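Local coordinates for protein lipase (PDB 6A0W) that probably hydrolyses the ester bonds of lipids, as a fungal lipase of the class 3 family with an alpha/beta-hydrolase fold, at residues D231-V236 and T279-H284. Numbering follows the deposited sequence.
Sequences DIVPHV and TSIADH
The imidazole of His-284 meets the 231-236 loop in two ways: Val-233 sets its CG2 methyl over the centre of one face in a CH-pi contact, 3.3 Å from the ring centroid, while Asp-231 OD2 lies at the edge. His-284 ND1 donates to Asp-231 OD2 over 2.9 Å, nearly straight at 169° and in the ring plane, reaching the syn side of a carboxylate turned 59° from the imidazole. Thr-279 CG2 approaches the His-235 ring obliquely. A chi1 of 178° sets the Asp-231 carboxylate beside its own carbonyl carbon, where OD1 accepts the Val-233 N-H from above the carboxylate plane, an Asx turn; with Tyr-287 OH also on OD2, bonds to both oxygens restrain the group. His-284 NE2 is hydrogen-bonded to Ser-172 OG, consistent with the Ser-His-Asp triad of alpha/beta-hydrolase lipases, in which Asp-231 would orient His-284. Ile-232 N donates to Ser-280 O at 3.0 Å, within a lone beta bridge between Asp-231 and Ser-280, and Ile-232 CG2 packs on Ile-281 CD1 at 4.1 Å. Phe-113 and Ile-117 of helix 113-118 touch Ile-281, Met-8 of strand 8-9 touches Ile-232 and Thr-279, and the loops follow central-sheet strands 223-228 and 258-262.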
loop_
_atom_site.group_PDB
_atom_site.type_symbol
_atom_site.label_atom_id
_atom_site.label_comp_id
_atom_site.label_asym_id
_atom_site.label_seq_id
_atom_site.Cartn_x
_atom_site.Cartn_y
_atom_site.Cartn_z
ATOM N N ASP A 231 -11.912 7.296 -0.690
ATOM C CA ASP A 231 -11.510 6.013 -1.319
ATOM C C ASP A 231 -12.110 4.840 -0.588
ATOM O O ASP A 231 -11.914 4.673 0.624
ATOM C CB ASP A 231 -9.969 5.949 -1.343
ATOM C CG ASP A 231 -9.423 4.664 -1.927
ATOM O OD1 ASP A 231 -10.242 3.852 -2.397
ATOM O OD2 ASP A 231 -8.166 4.528 -1.987
ATOM N N ILE A 232 -12.913 4.048 -1.300
ATOM C CA ILE A 232 -13.545 2.865 -0.696
ATOM C C ILE A 232 -12.567 1.787 -0.230
ATOM O O ILE A 232 -12.850 1.025 0.698
ATOM C CB ILE A 232 -14.565 2.237 -1.643
ATOM C CG1 ILE A 232 -15.426 1.228 -0.914
ATOM C CG2 ILE A 232 -13.923 1.648 -2.891
ATOM C CD1 ILE A 232 -16.620 0.828 -1.735
ATOM N N VAL A 233 -11.432 1.681 -0.891
ATOM C CA VAL A 233 -10.683 0.433 -0.782
ATOM C C VAL A 233 -10.138 0.161 0.647
ATOM O O VAL A 233 -10.048 -1.011 1.089
ATOM C CB VAL A 233 -9.569 0.311 -1.867
ATOM C CG1 VAL A 233 -8.832 -1.016 -1.693
ATOM C CG2 VAL A 233 -10.178 0.305 -3.264
ATOM N N PRO A 234 -9.734 1.227 1.362
ATOM C CA PRO A 234 -9.256 0.977 2.720
ATOM C C PRO A 234 -10.334 0.561 3.701
ATOM O O PRO A 234 -10.050 0.356 4.896
ATOM C CB PRO A 234 -8.626 2.322 3.126
ATOM C CG PRO A 234 -8.119 2.871 1.815
ATOM C CD PRO A 234 -9.142 2.466 0.791
ATOM N N HIS A 235 -11.563 0.535 3.217
ATOM C CA HIS A 235 -12.694 0.152 4.027
ATOM C C HIS A 235 -13.226 -1.225 3.665
ATOM O O HIS A 235 -14.315 -1.579 4.111
ATOM C CB HIS A 235 -13.814 1.206 3.898
ATOM C CG HIS A 235 -13.348 2.584 4.236
ATOM N ND1 HIS A 235 -13.019 2.939 5.529
ATOM C CD2 HIS A 235 -12.893 3.584 3.442
ATOM C CE1 HIS A 235 -12.494 4.158 5.518
ATOM N NE2 HIS A 235 -12.382 4.565 4.266
ATOM N N VAL A 236 -12.468 -1.996 2.890
ATOM C CA VAL A 236 -12.819 -3.395 2.647
ATOM C C VAL A 236 -11.552 -4.229 2.854
ATOM O O VAL A 236 -10.443 -3.730 2.666
ATOM C CB VAL A 236 -13.360 -3.640 1.216
ATOM C CG1 VAL A 236 -14.533 -2.748 0.898
ATOM C CG2 VAL A 236 -12.267 -3.428 0.193
ATOM N N THR A 279 -18.447 6.474 0.339
ATOM C CA THR A 279 -17.136 6.212 -0.255
ATOM C C THR A 279 -17.233 6.207 -1.774
ATOM O O THR A 279 -18.305 6.421 -2.331
ATOM C CB THR A 279 -16.642 4.826 0.208
ATOM O OG1 THR A 279 -17.697 3.876 0.020
ATOM C CG2 THR A 279 -16.284 4.862 1.697
ATOM N N SER A 280 -16.107 6.016 -2.457
ATOM C CA SER A 280 -16.120 5.950 -3.910
ATOM C C SER A 280 -14.900 5.186 -4.412
ATOM O O SER A 280 -13.825 5.272 -3.829
ATOM C CB SER A 280 -16.132 7.345 -4.513
ATOM O OG SER A 280 -14.841 7.899 -4.656
ATOM N N ILE A 281 -15.037 4.552 -5.569
ATOM C CA ILE A 281 -13.891 3.939 -6.240
ATOM C C ILE A 281 -13.135 5.031 -6.960
ATOM O O ILE A 281 -11.907 4.977 -7.103
ATOM C CB ILE A 281 -14.327 2.756 -7.170
ATOM C CG1 ILE A 281 -13.116 2.024 -7.713
ATOM C CG2 ILE A 281 -15.164 3.234 -8.329
ATOM C CD1 ILE A 281 -12.604 1.039 -6.682
ATOM N N ALA A 282 -13.827 6.091 -7.346
ATOM C CA ALA A 282 -13.139 7.157 -8.097
ATOM C C ALA A 282 -12.015 7.732 -7.226
ATOM O O ALA A 282 -10.965 8.100 -7.728
ATOM C CB ALA A 282 -14.118 8.286 -8.480
ATOM N N ASP A 283 -12.263 7.892 -5.924
ATOM C CA ASP A 283 -11.233 8.456 -5.050
ATOM C C ASP A 283 -9.991 7.554 -4.899
ATOM O O ASP A 283 -8.968 8.037 -4.420
ATOM C CB ASP A 283 -11.826 8.846 -3.679
ATOM C CG ASP A 283 -12.436 10.262 -3.687
ATOM O OD1 ASP A 283 -12.208 10.998 -4.657
ATOM O OD2 ASP A 283 -12.990 10.695 -2.677
ATOM N N HIS A 284 -10.073 6.278 -5.315
ATOM C CA HIS A 284 -8.929 5.337 -5.246
ATOM C C HIS A 284 -7.841 5.683 -6.244
ATOM O O HIS A 284 -6.677 5.253 -6.091
ATOM C CB HIS A 284 -9.443 3.925 -5.507
ATOM C CG HIS A 284 -8.443 2.827 -5.302
ATOM N ND1 HIS A 284 -7.828 2.595 -4.091
ATOM C CD2 HIS A 284 -8.141 1.751 -6.080
ATOM C CE1 HIS A 284 -7.206 1.424 -4.129
ATOM N NE2 HIS A 284 -7.364 0.897 -5.333
#